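Local coordinates for tyrocidine synthase 2 (Brevibacillus parabrevis, PDB 6TA8), which belongs to the modular nonribosomal peptide synthetases and is represented here by a condensation domain, whose two lobes resemble the chloramphenicol acetyltransferase fold, at residues 76-81 / 107-111; 129-133 / 146-150. One frame throughout, in Å; residues are numbered along the deposited sequence.

Contact 1 of 2, residues 76-81 / 107-111; sequences FQQIVE and ERFRF
Arg108 and Phe109 press on one side of helix 69-82, where the loop leading into edge strand 110-115 passes this helix of the first chloramphenicol acetyltransferase-like lobe of the condensation domain. Arg108 starts against Val80, with its CB 3.7 Å from Val80 CG1, and then runs out fully extended across the helix. Past CG, Arg108 CD comes 3.3 Å and Arg108 NE 3.6 Å from Gln77 OE1. That oxygen also lies over one face of the guanidinium, whose plane is turned 28° from the amide. At the tip, NH1 has two acceptors. It donates to the backbone carbonyl of Gln77 (Arg108 NH1 to Gln77 O, 2.7 Å), which sits nearly in the guanidinium plane, and it makes a salt bridge with Glu81, with a weak hydrogen bond between Arg108 NH1 and Glu81 OE2 (3.0 Å); NH2 stays farther from OE2. The Glu81 carboxylate stands almost perpendicular to the guanidinium, and its chain runs alongside the arginine in the same direction. The next residue turns inward: with chi1 at 62°, Phe109 CG lies between its backbone N and carbonyl carbon, and the ring lies between helix 69-82 and strand 145-152, where it touches Val145 and Val147. The bent side chain of Gln77 crosses this ring, Gln77 CG at the edge, in plane, 3.6 Å from Phe109 CE1. On one face sits the methylene of Phe76, in a CH-pi contact with CB 3.7 Å from the Phe109 ring centroid.

Contact 2 of 2, residues 129-133 / 146-150; sequences LSDQI and HVALF
The carbonyl oxygen of Ile133, in the last turn of helix 122-134, accepts a hydrogen bond from the hydroxyl of Ser136 and also lies 3.6 Å from His146 CD2 on strand 145-152. The imidazole is held from the same residue: His146 NE2 is hydrogen-bonded to the backbone carbonyl of Ser136, which should limit rotation of the ring. Ile133 CG2 meets this ring at its edge, in plane, 3.7 Å from His146 CD2. With CG2 anti to the backbone N, the other branch of Ile133 leads off along the strand, and its terminal CD1 rests 3.6 Å from the methyl CB of Ala148. The same CD1 reaches toward Phe150, 4.3 Å from CZ, so one isoleucine touches all three inward-facing residues of the strand. One turn earlier in the helix, Leu129 approaches the Phe150 ring at its edge, its CB 3.8 Å from CE1, with CD1 of the leucine a little farther from the same ring carbon. Ser130 OG lies 3.9 Å from Phe150 CZ, but its hydrogen bond goes back along the helix to the carbonyl of Ile126. Phe150 also meets the nearly parallel ring of Tyr114 on the neighbouring strand. No hydrogen bond joins the two segments, whose axes run almost antiparallel (167°) and 10.1 Å apart. A helix packed in this way on the strand that follows it, with strand 110-115 parallel and adjacent, is the classic beta-alpha-beta crossover.

Both contacts serve the same sheet, from opposite faces. Helix 69-82 of contact 1 and helix 122-134 of contact 2 sandwich strand 145-152: Val147 faces away from the second helix and packs against Phe76, while its neighbours His146 and Ala148 face Ile133. The backbones join directly, Val147 N lying 2.8 Å from Arg110 O in a probable hydrogen bond between parallel strands. Contact 2 is wholly buried and almost entirely apolar across its interface. Contact 1 is only partly buried, at the entry to edge strand 110-115; there aromatic packing faces the sheet, while the salt bridge and the carbonyl bond lie at its more exposed margin.

Contact 1 of 2, residues 76-81 / 107-111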
ATOM      1  N   PHE A  76       3.891 -19.476 -11.799  1.00 51.68           N
ATOM      2  CA  PHE A  76       2.756 -18.560 -11.793  1.00 51.89           C
ATOM      3  C   PHE A  76       1.449 -19.276 -12.113  1.00 52.91           C
ATOM      4  O   PHE A  76       0.387 -18.859 -11.635  1.00 49.81           O
ATOM      5  CB  PHE A  76       2.997 -17.415 -12.776  1.00 43.72           C
ATOM      6  CG  PHE A  76       3.816 -16.293 -12.202  1.00 47.51           C
ATOM      7  CD1 PHE A  76       3.221 -15.311 -11.426  1.00 46.05           C
ATOM      8  CD2 PHE A  76       5.180 -16.225 -12.431  1.00 47.49           C
ATOM      9  CE1 PHE A  76       3.972 -14.280 -10.892  1.00 41.78           C
ATOM     10  CE2 PHE A  76       5.935 -15.197 -11.900  1.00 42.55           C
ATOM     11  CZ  PHE A  76       5.330 -14.223 -11.130  1.00 44.80           C
ATOM     12  N   GLN A  77       1.498 -20.346 -12.912  1.00 56.08           N
ATOM     13  CA  GLN A  77       0.298 -21.145 -13.139  1.00 50.22           C
ATOM     14  C   GLN A  77      -0.233 -21.729 -11.837  1.00 50.44           C
ATOM     15  O   GLN A  77      -1.448 -21.897 -11.680  1.00 54.71           O
ATOM     16  CB  GLN A  77       0.585 -22.263 -14.142  1.00 50.35           C
ATOM     17  CG  GLN A  77       0.618 -21.811 -15.595  1.00 64.32           C
ATOM     18  CD  GLN A  77      -0.764 -21.611 -16.177  1.00 65.49           C
ATOM     19  OE1 GLN A  77      -1.712 -22.305 -15.809  1.00 75.91           O
ATOM     20  NE2 GLN A  77      -0.888 -20.657 -17.094  1.00 57.10           N
ATOM     21  N   GLN A  78       0.658 -22.040 -10.894  1.00 46.47           N
ATOM     22  CA  GLN A  78       0.234 -22.546  -9.595  1.00 53.42           C
ATOM     23  C   GLN A  78      -0.116 -21.418  -8.632  1.00 51.74           C
ATOM     24  O   GLN A  78      -1.013 -21.579  -7.797  1.00 49.12           O
ATOM     25  CB  GLN A  78       1.329 -23.431  -8.995  1.00 49.40           C
ATOM     26  CG  GLN A  78       0.937 -24.121  -7.700  1.00 64.10           C
ATOM     27  CD  GLN A  78      -0.140 -25.170  -7.896  1.00 66.23           C
ATOM     28  OE1 GLN A  78      -0.309 -25.708  -8.991  1.00 58.62           O
ATOM     29  NE2 GLN A  78      -0.875 -25.468  -6.831  1.00 60.41           N
ATOM     30  N   ILE A  79       0.572 -20.279  -8.734  1.00 47.31           N
ATOM     31  CA  ILE A  79       0.294 -19.154  -7.844  1.00 41.48           C
ATOM     32  C   ILE A  79      -1.109 -18.615  -8.086  1.00 46.68           C
ATOM     33  O   ILE A  79      -1.893 -18.432  -7.148  1.00 44.93           O
ATOM     34  CB  ILE A  79       1.358 -18.057  -8.022  1.00 43.86           C
ATOM     35  CG1 ILE A  79       2.686 -18.491  -7.399  1.00 48.07           C
ATOM     36  CG2 ILE A  79       0.883 -16.749  -7.411  1.00 41.93           C
ATOM     37  CD1 ILE A  79       3.798 -17.487  -7.582  1.00 49.70           C
ATOM     38  N   VAL A  80      -1.448 -18.356  -9.353  1.00 47.09           N
ATOM     39  CA  VAL A  80      -2.753 -17.786  -9.672  1.00 38.73           C
ATOM     40  C   VAL A  80      -3.869 -18.785  -9.391  1.00 43.16           C
ATOM     41  O   VAL A  80      -4.998 -18.394  -9.069  1.00 45.58           O
ATOM     42  CB  VAL A  80      -2.771 -17.301 -11.134  1.00 37.70           C
ATOM     43  CG1 VAL A  80      -4.065 -16.582 -11.444  1.00 33.10           C
ATOM     44  CG2 VAL A  80      -1.587 -16.383 -11.395  1.00 40.89           C
ATOM     45  N   GLU A  81      -3.581 -20.084  -9.497  1.00 44.73           N
ATOM     46  CA  GLU A  81      -4.568 -21.087  -9.111  1.00 49.26           C
ATOM     47  C   GLU A  81      -4.730 -21.144  -7.596  1.00 48.31           C
ATOM     48  O   GLU A  81      -5.843 -21.321  -7.089  1.00 44.09           O
ATOM     49  CB  GLU A  81      -4.170 -22.456  -9.665  1.00 54.66           C
ATOM     50  CG  GLU A  81      -4.544 -23.630  -8.772  1.00 50.76           C
ATOM     51  CD  GLU A  81      -4.559 -24.952  -9.516  1.00 66.04           C
ATOM     52  OE1 GLU A  81      -5.323 -25.854  -9.111  1.00 69.44           O
ATOM     53  OE2 GLU A  81      -3.806 -25.089 -10.502  1.00 69.42           O
ATOM     54  N   GLU A 107      -7.293 -17.603 -18.992  1.00 60.41           N
ATOM     55  CA  GLU A 107      -5.857 -17.467 -18.806  1.00 56.24           C
ATOM     56  C   GLU A 107      -5.557 -16.904 -17.424  1.00 56.62           C
ATOM     57  O   GLU A 107      -6.233 -15.990 -16.945  1.00 59.55           O
ATOM     58  CB  GLU A 107      -5.260 -16.564 -19.884  1.00 52.10           C
ATOM     59  CG  GLU A 107      -3.901 -17.024 -20.384  1.00 66.36           C
ATOM     60  CD  GLU A 107      -3.409 -16.208 -21.562  1.00 65.88           C
ATOM     61  OE1 GLU A 107      -3.327 -14.968 -21.439  1.00 52.89           O
ATOM     62  OE2 GLU A 107      -3.105 -16.807 -22.616  1.00 66.11           O
ATOM     63  N   ARG A 108      -4.528 -17.456 -16.784  1.00 45.70           N
ATOM     64  CA  ARG A 108      -4.207 -17.097 -15.411  1.00 48.29           C
ATOM     65  C   ARG A 108      -3.257 -15.912 -15.305  1.00 50.45           C
ATOM     66  O   ARG A 108      -3.249 -15.239 -14.267  1.00 41.04           O
ATOM     67  CB  ARG A 108      -3.615 -18.311 -14.686  1.00 49.54           C
ATOM     68  CG  ARG A 108      -4.523 -19.531 -14.747  1.00 52.21           C
ATOM     69  CD  ARG A 108      -3.939 -20.727 -14.022  1.00 57.11           C
ATOM     70  NE  ARG A 108      -4.816 -21.891 -14.125  1.00 65.45           N
ATOM     71  CZ  ARG A 108      -4.570 -23.067 -13.561  1.00 59.94           C
ATOM     72  NH1 ARG A 108      -3.465 -23.244 -12.847  1.00 59.51           N
ATOM     73  NH2 ARG A 108      -5.426 -24.069 -13.710  1.00 57.75           N
ATOM     74  N   PHE A 109      -2.476 -15.633 -16.346  1.00 43.49           N
ATOM     75  CA  PHE A 109      -1.568 -14.492 -16.342  1.00 36.75           C
ATOM     76  C   PHE A 109      -1.077 -14.249 -17.761  1.00 50.68           C
ATOM     77  O   PHE A 109      -1.105 -15.146 -18.610  1.00 47.35           O
ATOM     78  CB  PHE A 109      -0.384 -14.706 -15.390  1.00 34.40           C
ATOM     79  CG  PHE A 109       0.486 -15.877 -15.750  1.00 36.94           C
ATOM     80  CD1 PHE A 109       0.100 -17.170 -15.436  1.00 42.98           C
ATOM     81  CD2 PHE A 109       1.698 -15.684 -16.392  1.00 49.73           C
ATOM     82  CE1 PHE A 109       0.898 -18.247 -15.763  1.00 44.63           C
ATOM     83  CE2 PHE A 109       2.503 -16.759 -16.722  1.00 51.63           C
ATOM     84  CZ  PHE A 109       2.102 -18.042 -16.406  1.00 49.36           C
ATOM     85  N   ARG A 110      -0.627 -13.021 -18.006  1.00 39.73           N
ATOM     86  CA  ARG A 110      -0.072 -12.623 -19.292  1.00 44.09           C
ATOM     87  C   ARG A 110       1.448 -12.589 -19.194  1.00 50.58           C
ATOM     88  O   ARG A 110       2.002 -11.937 -18.302  1.00 47.12           O
ATOM     89  CB  ARG A 110      -0.610 -11.257 -19.720  1.00 49.77           C
ATOM     90  CG  ARG A 110      -0.359 -10.922 -21.180  1.00 49.36           C
ATOM     91  CD  ARG A 110      -1.141  -9.692 -21.604  1.00 54.25           C
ATOM     92  NE  ARG A 110      -0.945  -9.376 -23.016  1.00 60.25           N
ATOM     93  CZ  ARG A 110      -1.751  -9.781 -23.991  1.00 52.49           C
ATOM     94  NH1 ARG A 110      -2.814 -10.522 -23.711  1.00 41.77           N
ATOM     95  NH2 ARG A 110      -1.493  -9.447 -25.249  1.00 57.47           N
ATOM     96  N   PHE A 111       2.114 -13.287 -20.109  1.00 45.29           N
ATOM     97  CA  PHE A 111       3.558 -13.463 -20.072  1.00 42.81           C
ATOM     98  C   PHE A 111       4.226 -12.684 -21.197  1.00 52.70           C
ATOM     99  O   PHE A 111       3.690 -12.590 -22.307  1.00 47.66           O
ATOM    100  CB  PHE A 111       3.930 -14.944 -20.178  1.00 47.79           C
ATOM    101  CG  PHE A 111       5.365 -15.234 -19.846  1.00 49.45           C
ATOM    102  CD1 PHE A 111       5.780 -15.319 -18.527  1.00 52.83           C
ATOM    103  CD2 PHE A 111       6.299 -15.423 -20.851  1.00 52.13           C
ATOM    104  CE1 PHE A 111       7.101 -15.586 -18.218  1.00 53.24           C
ATOM    105  CE2 PHE A 111       7.620 -15.690 -20.548  1.00 55.38           C
ATOM    106  CZ  PHE A 111       8.022 -15.772 -19.229  1.00 53.14           C
TER

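Contact 2 of 2, residues 129-133 / 146-150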
ATOM      1  N   LEU A 129       9.807  -0.885 -22.399  1.00 42.54           N
ATOM      2  CA  LEU A 129       8.915  -2.035 -22.497  1.00 40.64           C
ATOM      3  C   LEU A 129       8.104  -2.228 -21.222  1.00 47.88           C
ATOM      4  O   LEU A 129       6.971  -2.720 -21.279  1.00 44.16           O
ATOM      5  CB  LEU A 129       9.715  -3.299 -22.809  1.00 43.12           C
ATOM      6  CG  LEU A 129      10.294  -3.415 -24.220  1.00 50.06           C
ATOM      7  CD1 LEU A 129      11.334  -4.520 -24.278  1.00 46.85           C
ATOM      8  CD2 LEU A 129       9.189  -3.663 -25.235  1.00 46.72           C
ATOM      9  N   SER A 130       8.662  -1.851 -20.069  1.00 46.62           N
ATOM     10  CA  SER A 130       7.935  -2.008 -18.813  1.00 50.62           C
ATOM     11  C   SER A 130       6.697  -1.121 -18.775  1.00 46.13           C
ATOM     12  O   SER A 130       5.620  -1.571 -18.369  1.00 47.34           O
ATOM     13  CB  SER A 130       8.854  -1.699 -17.631  1.00 42.96           C
ATOM     14  OG  SER A 130       9.896  -2.654 -17.530  1.00 42.87           O
ATOM     15  N   ASP A 131       6.828   0.136 -19.206  1.00 42.51           N
ATOM     16  CA  ASP A 131       5.696   1.058 -19.167  1.00 48.67           C
ATOM     17  C   ASP A 131       4.553   0.576 -20.052  1.00 50.76           C
ATOM     18  O   ASP A 131       3.378   0.716 -19.692  1.00 53.67           O
ATOM     19  CB  ASP A 131       6.147   2.457 -19.587  1.00 53.44           C
ATOM     20  CG  ASP A 131       6.671   3.275 -18.423  1.00 58.72           C
ATOM     21  OD1 ASP A 131       6.104   3.162 -17.316  1.00 61.95           O
ATOM     22  OD2 ASP A 131       7.648   4.029 -18.613  1.00 66.13           O
ATOM     23  N   GLN A 132       4.876   0.007 -21.217  1.00 50.22           N
ATOM     24  CA  GLN A 132       3.833  -0.503 -22.100  1.00 48.47           C
ATOM     25  C   GLN A 132       3.093  -1.672 -21.463  1.00 33.91           C
ATOM     26  O   GLN A 132       1.878  -1.817 -21.640  1.00 36.78           O
ATOM     27  CB  GLN A 132       4.436  -0.916 -23.443  1.00 34.88           C
ATOM     28  CG  GLN A 132       5.234   0.181 -24.123  1.00 42.78           C
ATOM     29  CD  GLN A 132       5.852  -0.274 -25.429  1.00 50.43           C
ATOM     30  OE1 GLN A 132       5.417  -1.259 -26.027  1.00 50.76           O
ATOM     31  NE2 GLN A 132       6.875   0.442 -25.878  1.00 46.08           N
ATOM     32  N   ILE A 133       3.810  -2.517 -20.718  1.00 40.16           N
ATOM     33  CA  ILE A 133       3.165  -3.627 -20.029  1.00 45.37           C
ATOM     34  C   ILE A 133       2.359  -3.124 -18.837  1.00 44.30           C
ATOM     35  O   ILE A 133       1.326  -3.708 -18.484  1.00 46.33           O
ATOM     36  CB  ILE A 133       4.222  -4.670 -19.618  1.00 45.18           C
ATOM     37  CG1 ILE A 133       4.929  -5.213 -20.864  1.00 40.63           C
ATOM     38  CG2 ILE A 133       3.594  -5.806 -18.824  1.00 36.12           C
ATOM     39  CD1 ILE A 133       6.150  -6.048 -20.566  1.00 38.28           C
ATOM     40  N   HIS A 146       0.541  -9.493 -14.921  1.00 42.13           N
ATOM     41  CA  HIS A 146       1.431  -9.422 -16.074  1.00 44.09           C
ATOM     42  C   HIS A 146       2.842  -9.770 -15.622  1.00 45.05           C
ATOM     43  O   HIS A 146       3.380  -9.129 -14.712  1.00 48.97           O
ATOM     44  CB  HIS A 146       1.402  -8.031 -16.713  1.00 44.65           C
ATOM     45  CG  HIS A 146       0.207  -7.786 -17.580  1.00 40.30           C
ATOM     46  ND1 HIS A 146      -1.038  -8.306 -17.298  1.00 49.28           N
ATOM     47  CD2 HIS A 146       0.066  -7.072 -18.722  1.00 41.48           C
ATOM     48  CE1 HIS A 146      -1.893  -7.926 -18.230  1.00 41.05           C
ATOM     49  NE2 HIS A 146      -1.250  -7.176 -19.105  1.00 41.09           N
ATOM     50  N   VAL A 147       3.437 -10.778 -16.253  1.00 42.07           N
ATOM     51  CA  VAL A 147       4.790 -11.223 -15.939  1.00 47.60           C
ATOM     52  C   VAL A 147       5.664 -10.997 -17.164  1.00 49.78           C
ATOM     53  O   VAL A 147       5.315 -11.432 -18.269  1.00 49.68           O
ATOM     54  CB  VAL A 147       4.819 -12.701 -15.509  1.00 46.52           C
ATOM     55  CG1 VAL A 147       6.208 -13.087 -15.028  1.00 50.39           C
ATOM     56  CG2 VAL A 147       3.785 -12.957 -14.422  1.00 43.35           C
ATOM     57  N   ALA A 148       6.792 -10.319 -16.972  1.00 47.85           N
ATOM     58  CA  ALA A 148       7.701  -9.991 -18.061  1.00 50.75           C
ATOM     59  C   ALA A 148       9.111 -10.418 -17.690  1.00 49.97           C
ATOM     60  O   ALA A 148       9.601 -10.083 -16.608  1.00 54.65           O
ATOM     61  CB  ALA A 148       7.669  -8.494 -18.380  1.00 44.87           C
ATOM     62  N   LEU A 149       9.760 -11.153 -18.590  1.00 47.28           N
ATOM     63  CA  LEU A 149      11.121 -11.632 -18.393  1.00 50.36           C
ATOM     64  C   LEU A 149      12.039 -10.922 -19.379  1.00 51.60           C
ATOM     65  O   LEU A 149      11.845 -11.023 -20.595  1.00 52.21           O
ATOM     66  CB  LEU A 149      11.198 -13.148 -18.576  1.00 52.11           C
ATOM     67  CG  LEU A 149      12.594 -13.772 -18.526  1.00 53.04           C
ATOM     68  CD1 LEU A 149      13.265 -13.490 -17.189  1.00 54.60           C
ATOM     69  CD2 LEU A 149      12.519 -15.269 -18.787  1.00 44.41           C
ATOM     70  N   PHE A 150      13.028 -10.204 -18.854  1.00 50.14           N
ATOM     71  CA  PHE A 150      13.999  -9.473 -19.662  1.00 57.82           C
ATOM     72  C   PHE A 150      15.360 -10.136 -19.489  1.00 59.61           C
ATOM     73  O   PHE A 150      15.993 -10.001 -18.435  1.00 58.29           O
ATOM     74  CB  PHE A 150      14.051  -8.000 -19.260  1.00 60.33           C
ATOM     75  CG  PHE A 150      12.720  -7.306 -19.321  1.00 57.83           C
ATOM     76  CD1 PHE A 150      12.274  -6.734 -20.502  1.00 53.75           C
ATOM     77  CD2 PHE A 150      11.918  -7.219 -18.195  1.00 46.94           C
ATOM     78  CE1 PHE A 150      11.051  -6.094 -20.559  1.00 46.32           C
ATOM     79  CE2 PHE A 150      10.695  -6.578 -18.246  1.00 46.71           C
ATOM     80  CZ  PHE A 150      10.261  -6.016 -19.429  1.00 48.00           C
TER